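Local atomic coordinates of alpha-acetolactate decarboxylase (PDB entry 5XNE), a protein that catalyses the decarboxylation of (2S)-2-acetolactate to (R)-acetoin, a step on the route from pyruvate to (R,R)-butane-2,3-diol. Residues S8-G20 and L128-V140. Sequence-based numbering, arbitrary orientation.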
ATOM      1  N   SER B   8       4.738  -3.604   8.327  1.00  6.00           N
ATOM      2  CA  SER B   8       5.500  -2.360   8.141  1.00  6.13           C
ATOM      3  C   SER B   8       5.997  -2.147   6.705  1.00  6.19           C
ATOM      4  O   SER B   8       5.512  -2.801   5.766  1.00  7.37           O
ATOM      5  CB  SER B   8       6.687  -2.307   9.117  1.00  7.59           C
ATOM      6  OG  SER B   8       7.180  -0.975   9.245  1.00  7.83           O
ATOM      7  N   THR B   9       6.932  -1.213   6.527  1.00  6.07           N
ATOM      8  CA  THR B   9       7.343  -0.808   5.183  1.00  7.61           C
ATOM      9  C   THR B   9       8.831  -0.956   4.936  1.00  8.28           C
ATOM     10  O   THR B   9       9.659  -0.850   5.854  1.00  7.40           O
ATOM     11  CB  THR B   9       6.976   0.671   4.874  1.00 10.00           C
ATOM     12  OG1 THR B   9       7.888   1.552   5.556  1.00 10.04           O
ATOM     13  CG2 THR B   9       5.542   0.969   5.286  1.00  9.59           C
ATOM     14  N   MET B  10       9.179  -1.164   3.672  1.00  7.59           N
ATOM     15  CA  MET B  10      10.575  -1.263   3.294  1.00  9.29           C
ATOM     16  C   MET B  10      11.285   0.064   3.532  1.00  9.57           C
ATOM     17  O   MET B  10      12.449   0.084   3.925  1.00 10.23           O
ATOM     18  CB  MET B  10      10.715  -1.685   1.822  1.00 10.63           C
ATOM     19  CG  MET B  10      12.142  -1.885   1.383  1.00 14.22           C
ATOM     20  SD  MET B  10      12.902  -3.275   2.250  1.00 17.50           S
ATOM     21  CE  MET B  10      14.591  -3.148   1.676  1.00 19.15           C
ATOM     22  N   THR B  11      10.581   1.169   3.328  1.00 10.02           N
ATOM     23  CA  THR B  11      11.243   2.453   3.543  1.00 11.63           C
ATOM     24  C   THR B  11      11.573   2.700   5.020  1.00 10.29           C
ATOM     25  O   THR B  11      12.538   3.417   5.316  1.00 11.78           O
ATOM     26  CB  THR B  11      10.420   3.606   3.008  1.00 11.52           C
ATOM     27  OG1 THR B  11       9.127   3.599   3.621  1.00 10.56           O
ATOM     28  CG2 THR B  11      10.294   3.499   1.473  1.00 14.43           C
ATOM     29  N   SER B  12      10.815   2.112   5.947  1.00  9.09           N
ATOM     30  CA  SER B  12      11.188   2.213   7.365  1.00  9.57           C
ATOM     31  C   SER B  12      12.460   1.420   7.638  1.00  9.94           C
ATOM     32  O   SER B  12      13.345   1.871   8.393  1.00  8.93           O
ATOM     33  CB  SER B  12      10.036   1.749   8.275  1.00  9.73           C
ATOM     34  OG  SER B  12      10.356   1.917   9.663  1.00 14.13           O
ATOM     35  N   LEU B  13      12.574   0.247   7.016  1.00  8.16           N
ATOM     36  CA  LEU B  13      13.796  -0.526   7.112  1.00  8.51           C
ATOM     37  C   LEU B  13      14.991   0.257   6.536  1.00 11.36           C
ATOM     38  O   LEU B  13      16.068   0.292   7.141  1.00 11.37           O
ATOM     39  CB  LEU B  13      13.626  -1.874   6.397  1.00 11.46           C
ATOM     40  CG  LEU B  13      14.369  -3.084   6.950  1.00 15.59           C
ATOM     41  CD1 LEU B  13      13.947  -3.441   8.379  1.00 10.08           C
ATOM     42  CD2 LEU B  13      14.204  -4.269   6.001  1.00 11.40           C
ATOM     43  N   LEU B  14      14.791   0.919   5.395  1.00 10.80           N
ATOM     44  CA  LEU B  14      15.850   1.727   4.792  1.00 11.48           C
ATOM     45  C   LEU B  14      16.373   2.768   5.772  1.00 14.06           C
ATOM     46  O   LEU B  14      17.576   3.028   5.818  1.00 13.57           O
ATOM     47  CB  LEU B  14      15.350   2.425   3.527  1.00 13.23           C
ATOM     48  CG  LEU B  14      15.110   1.604   2.264  1.00 16.64           C
ATOM     49  CD1 LEU B  14      14.664   2.541   1.137  1.00 17.64           C
ATOM     50  CD2 LEU B  14      16.357   0.816   1.869  1.00 13.94           C
ATOM     51  N   ASP B  15      15.464   3.337   6.566  1.00 10.71           N
ATOM     52  CA  ASP B  15      15.806   4.400   7.514  1.00 12.97           C
ATOM     53  C   ASP B  15      16.456   3.863   8.797  1.00 13.09           C
ATOM     54  O   ASP B  15      16.749   4.624   9.719  1.00 14.13           O
ATOM     55  CB  ASP B  15      14.558   5.214   7.868  1.00 13.45           C
ATOM     56  CG  ASP B  15      14.888   6.500   8.627  1.00 15.19           C
ATOM     57  OD1 ASP B  15      15.816   7.218   8.200  1.00 18.69           O
ATOM     58  OD2 ASP B  15      14.236   6.779   9.653  1.00 16.00           O
ATOM     59  N   GLY B  16      16.674   2.553   8.867  1.00 11.39           N
ATOM     60  CA  GLY B  16      17.384   1.978   9.995  1.00 12.01           C
ATOM     61  C   GLY B  16      16.496   1.641  11.176  1.00 11.61           C
ATOM     62  O   GLY B  16      16.971   1.461  12.297  1.00 13.26           O
ATOM     63  N   VAL B  17      15.198   1.542  10.933  1.00 10.78           N
ATOM     64  CA  VAL B  17      14.280   1.111  11.972  1.00  9.81           C
ATOM     65  C   VAL B  17      14.275  -0.408  11.943  1.00 10.80           C
ATOM     66  O   VAL B  17      13.521  -1.029  11.196  1.00 11.64           O
ATOM     67  CB  VAL B  17      12.874   1.680  11.762  1.00 10.87           C
ATOM     68  CG1 VAL B  17      11.904   1.144  12.797  1.00 12.55           C
ATOM     69  CG2 VAL B  17      12.924   3.207  11.821  1.00 14.53           C
ATOM     70  N   TYR B  18      15.145  -1.008  12.739  1.00  9.16           N
ATOM     71  CA  TYR B  18      15.299  -2.463  12.697  1.00  8.41           C
ATOM     72  C   TYR B  18      14.560  -3.185  13.809  1.00  9.76           C
ATOM     73  O   TYR B  18      14.582  -4.410  13.863  1.00  8.89           O
ATOM     74  CB  TYR B  18      16.779  -2.844  12.746  1.00  9.53           C
ATOM     75  CG  TYR B  18      17.595  -2.248  11.625  1.00  9.90           C
ATOM     76  CD1 TYR B  18      17.059  -2.097  10.349  1.00  9.60           C
ATOM     77  CD2 TYR B  18      18.897  -1.813  11.843  1.00 10.59           C
ATOM     78  CE1 TYR B  18      17.810  -1.540   9.311  1.00 11.51           C
ATOM     79  CE2 TYR B  18      19.648  -1.257  10.819  1.00 10.83           C
ATOM     80  CZ  TYR B  18      19.104  -1.115   9.560  1.00 11.15           C
ATOM     81  OH  TYR B  18      19.845  -0.560   8.547  1.00 13.23           O
ATOM     82  N   ASP B  19      13.905  -2.441  14.691  1.00  8.77           N
ATOM     83  CA  ASP B  19      13.178  -3.050  15.803  1.00  8.78           C
ATOM     84  C   ASP B  19      11.682  -2.835  15.619  1.00 10.33           C
ATOM     85  O   ASP B  19      11.213  -1.703  15.702  1.00 11.38           O
ATOM     86  CB  ASP B  19      13.631  -2.456  17.144  1.00 11.81           C
ATOM     87  CG  ASP B  19      15.047  -2.869  17.541  1.00 14.02           C
ATOM     88  OD1 ASP B  19      15.763  -3.510  16.744  1.00 13.64           O
ATOM     89  OD2 ASP B  19      15.437  -2.532  18.671  1.00 19.06           O
ATOM     90  N   GLY B  20      10.933  -3.901  15.348  1.00  8.62           N
ATOM     91  CA  GLY B  20       9.486  -3.791  15.273  1.00  8.03           C
ATOM     92  C   GLY B  20       8.805  -4.408  16.482  1.00  9.03           C
ATOM     93  O   GLY B  20       9.469  -4.842  17.424  1.00  9.02           O
ATOM     94  N   LEU B 128      22.910  -9.312  12.666  1.00 12.78           N
ATOM     95  CA  LEU B 128      22.514  -8.508  13.822  1.00 12.29           C
ATOM     96  C   LEU B 128      23.293  -7.196  13.888  1.00 14.19           C
ATOM     97  O   LEU B 128      24.523  -7.170  13.787  1.00 15.53           O
ATOM     98  CB  LEU B 128      22.689  -9.323  15.120  1.00 13.98           C
ATOM     99  CG  LEU B 128      22.220  -8.808  16.500  1.00 16.33           C
ATOM    100  CD1 LEU B 128      22.309  -9.903  17.551  1.00 21.01           C
ATOM    101  CD2 LEU B 128      23.018  -7.621  17.008  1.00 27.32           C
ATOM    102  N   GLN B 129      22.543  -6.114  14.070  1.00 10.63           N
ATOM    103  CA  GLN B 129      23.065  -4.759  14.150  1.00 13.46           C
ATOM    104  C   GLN B 129      23.074  -4.268  15.584  1.00 14.11           C
ATOM    105  O   GLN B 129      22.226  -4.657  16.378  1.00 15.05           O
ATOM    106  CB  GLN B 129      22.213  -3.809  13.298  1.00 12.64           C
ATOM    107  CG  GLN B 129      22.097  -4.222  11.835  1.00 12.43           C
ATOM    108  CD  GLN B 129      23.392  -4.003  11.080  1.00 15.97           C
ATOM    109  OE1 GLN B 129      23.922  -2.888  11.042  1.00 16.76           O
ATOM    110  NE2 GLN B 129      23.917  -5.068  10.473  1.00 16.55           N
ATOM    111  N   GLU B 130      24.024  -3.395  15.908  1.00 15.34           N
ATOM    112  CA  GLU B 130      24.072  -2.791  17.233  1.00 20.60           C
ATOM    113  C   GLU B 130      23.654  -1.332  17.194  1.00 13.82           C
ATOM    114  O   GLU B 130      24.006  -0.596  16.271  1.00 16.15           O
ATOM    115  CB  GLU B 130      25.475  -2.906  17.828  1.00 22.01           C
ATOM    116  CG  GLU B 130      25.980  -4.322  17.974  1.00 31.33           C
ATOM    117  CD  GLU B 130      27.060  -4.441  19.039  1.00 43.12           C
ATOM    118  OE1 GLU B 130      28.167  -3.890  18.834  1.00 43.38           O
ATOM    119  OE2 GLU B 130      26.800  -5.090  20.079  1.00 46.85           O
ATOM    120  N   LYS B 131      22.895  -0.903  18.200  1.00 14.15           N
ATOM    121  CA  LYS B 131      22.497   0.500  18.275  1.00 13.25           C
ATOM    122  C   LYS B 131      23.722   1.378  18.573  1.00 14.47           C
ATOM    123  O   LYS B 131      24.651   0.930  19.238  1.00 18.05           O
ATOM    124  CB  LYS B 131      21.409   0.692  19.340  1.00 14.45           C
ATOM    125  CG  LYS B 131      20.047   0.104  18.918  1.00 15.26           C
ATOM    126  CD  LYS B 131      19.175  -0.222  20.110  1.00 20.27           C
ATOM    127  CE  LYS B 131      17.758  -0.525  19.670  1.00 21.82           C
ATOM    128  NZ  LYS B 131      17.058   0.722  19.232  1.00 28.51           N
ATOM    129  N   PRO B 132      23.738   2.615  18.053  1.00 15.25           N
ATOM    130  CA  PRO B 132      22.715   3.215  17.197  1.00 17.66           C
ATOM    131  C   PRO B 132      22.769   2.648  15.792  1.00 16.24           C
ATOM    132  O   PRO B 132      23.846   2.458  15.228  1.00 16.29           O
ATOM    133  CB  PRO B 132      23.076   4.701  17.202  1.00 20.37           C
ATOM    134  CG  PRO B 132      24.545   4.708  17.406  1.00 16.04           C
ATOM    135  CD  PRO B 132      24.855   3.550  18.302  1.00 15.88           C
ATOM    136  N   TYR B 133      21.597   2.368  15.247  1.00 15.72           N
ATOM    137  CA  TYR B 133      21.501   1.760  13.931  1.00 14.09           C
ATOM    138  C   TYR B 133      21.923   2.727  12.826  1.00 16.33           C
ATOM    139  O   TYR B 133      21.740   3.943  12.939  1.00 19.27           O
ATOM    140  CB  TYR B 133      20.069   1.280  13.686  1.00 12.30           C
ATOM    141  CG  TYR B 133      19.618   0.133  14.566  1.00 10.18           C
ATOM    142  CD1 TYR B 133      20.510  -0.836  15.013  1.00 11.01           C
ATOM    143  CD2 TYR B 133      18.282   0.021  14.949  1.00 13.04           C
ATOM    144  CE1 TYR B 133      20.090  -1.893  15.808  1.00 10.71           C
ATOM    145  CE2 TYR B 133      17.851  -1.028  15.745  1.00 10.21           C
ATOM    146  CZ  TYR B 133      18.747  -1.987  16.166  1.00  9.91           C
ATOM    147  OH  TYR B 133      18.302  -3.035  16.943  1.00 11.79           O
ATOM    148  N   VAL B 134      22.490   2.171  11.761  1.00 14.95           N
ATOM    149  CA  VAL B 134      22.786   2.919  10.546  1.00 14.85           C
ATOM    150  C   VAL B 134      21.747   2.603   9.465  1.00 13.01           C
ATOM    151  O   VAL B 134      21.032   1.599   9.571  1.00 13.43           O
ATOM    152  CB  VAL B 134      24.208   2.600  10.038  1.00 16.81           C
ATOM    153  CG1 VAL B 134      25.217   2.882  11.147  1.00 19.43           C
ATOM    154  CG2 VAL B 134      24.320   1.150   9.568  1.00 18.16           C
ATOM    155  N   PRO B 135      21.639   3.458   8.430  1.00 16.15           N
ATOM    156  CA  PRO B 135      20.679   3.168   7.358  1.00 14.59           C
ATOM    157  C   PRO B 135      21.013   1.856   6.657  1.00 14.83           C
ATOM    158  O   PRO B 135      22.170   1.407   6.682  1.00 15.51           O
ATOM    159  CB  PRO B 135      20.837   4.355   6.403  1.00 17.67           C
ATOM    160  CG  PRO B 135      21.400   5.447   7.253  1.00 16.91           C
ATOM    161  CD  PRO B 135      22.300   4.759   8.231  1.00 17.17           C
ATOM    162  N   MET B 136      20.013   1.244   6.035  1.00 13.44           N
ATOM    163  CA  MET B 136      20.206  -0.094   5.486  1.00 15.00           C
ATOM    164  C   MET B 136      21.245  -0.150   4.372  1.00 15.29           C
ATOM    165  O   MET B 136      21.926  -1.158   4.233  1.00 15.77           O
ATOM    166  CB  MET B 136      18.885  -0.665   4.979  1.00 13.97           C
ATOM    167  CG  MET B 136      18.966  -2.158   4.753  1.00 17.12           C
ATOM    168  SD  MET B 136      17.365  -2.863   4.340  1.00 20.37           S
ATOM    169  CE  MET B 136      17.852  -4.563   3.977  1.00 18.01           C
ATOM    170  N   VAL B 137      21.372   0.925   3.596  1.00 14.53           N
ATOM    171  CA  VAL B 137      22.381   0.965   2.535  1.00 19.21           C
ATOM    172  C   VAL B 137      23.778   0.777   3.124  1.00 21.05           C
ATOM    173  O   VAL B 137      24.632   0.117   2.525  1.00 24.77           O
ATOM    174  CB  VAL B 137      22.306   2.283   1.736  1.00 19.85           C
ATOM    175  CG1 VAL B 137      23.585   2.505   0.924  1.00 26.81           C
ATOM    176  CG2 VAL B 137      21.099   2.262   0.815  1.00 20.77           C
ATOM    177  N   GLU B 138      23.997   1.313   4.322  1.00 20.38           N
ATOM    178  CA  GLU B 138      25.273   1.123   5.009  1.00 20.19           C
ATOM    179  C   GLU B 138      25.354  -0.244   5.662  1.00 20.17           C
ATOM    180  O   GLU B 138      26.404  -0.888   5.649  1.00 21.53           O
ATOM    181  CB  GLU B 138      25.491   2.215   6.064  1.00 21.14           C
ATOM    182  CG  GLU B 138      25.456   3.625   5.501  1.00 27.52           C
ATOM    183  CD  GLU B 138      26.410   3.824   4.329  1.00 33.74           C
ATOM    184  OE1 GLU B 138      27.503   3.210   4.326  1.00 32.85           O
ATOM    185  OE2 GLU B 138      26.062   4.600   3.409  1.00 35.25           O
ATOM    186  N   ALA B 139      24.241  -0.687   6.241  1.00 18.24           N
ATOM    187  CA  ALA B 139      24.227  -1.927   6.999  1.00 17.53           C
ATOM    188  C   ALA B 139      24.510  -3.157   6.127  1.00 20.03           C
ATOM    189  O   ALA B 139      25.079  -4.138   6.612  1.00 23.24           O
ATOM    190  CB  ALA B 139      22.885  -2.090   7.722  1.00 18.14           C
ATOM    191  N   VAL B 140      24.129  -3.116   4.851  1.00 17.77           N
ATOM    192  CA  VAL B 140      24.291  -4.302   4.003  1.00 20.88           C
ATOM    193  C   VAL B 140      25.660  -4.394   3.341  1.00 22.34           C
ATOM    194  O   VAL B 140      26.002  -5.433   2.784  1.00 22.74           O
ATOM    195  CB  VAL B 140      23.227  -4.373   2.889  1.00 18.98           C
ATOM    196  CG1 VAL B 140      21.825  -4.528   3.488  1.00 20.43           C
ATOM    197  CG2 VAL B 140      23.316  -3.162   1.979  1.00 22.02           C
TER
HETATM  198  O   HOH W   1      19.298   3.008   3.577  1.00 17.37           O
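Tyr18 and Tyr133 share one first torsion, CG anti to the carbonyl carbon (chi1 -67° in Tyr133), which swings each ring beside its own backbone N; from the facing segments the two side chains slide past each other in opposite directions. Neither stacked nor edge-to-face, with planes at 51°, the pair meets where Tyr18 CD2 lies 3.4 Å from Tyr133 CG over one ring face; Tyr18 CB adds a CH-pi contact to that ring, and Lys131 CG covers its opposite face. Each hydroxyl then reaches across to the other segment. Tyr18 OH gives a weak hydrogen bond to Val134 O (2.7 Å), its ring edge lying beside Met136 N, while Tyr133 OH donates to Asp19 OD1 (2.6 Å) on the syn side of a carboxylate turned roughly perpendicular to the ring. Lys40 NZ also bonds this hydroxyl. Asp19 also faces Lys131, OD2 to NZ at 3.7 Å, a long salt bridge. A phenylalanine in place of Tyr133 would probably keep the ring packing but leave Asp19 OD1 without its hydroxyl donor and Lys40 NZ without that partner.

Gly16 ends helix 10-14 in a Schellman motif, with Gly16 N bonded back to Leu13 O and Val17 N to Ser12 O; having no CB suits its positive phi and the close Val134 carbonyl. The helix end is joined to the start of helix 136-139, where Pro135 stands at the N-cap position: Met136 N bonds Leu14 O at 3.0 Å, nearly straight at 167°, and a water bridges that carbonyl to Val137 N. Methionine suits the buried join because its slim, flexible thioether can thread between neighbours. With CG anti to the backbone N and the chain extended, Met136 SD reaches Leu13 CD2 at 3.8 Å and Met10 CE at 3.9 Å, its side chain about 7 Å from the zinc ion held by His173, His175 and His186.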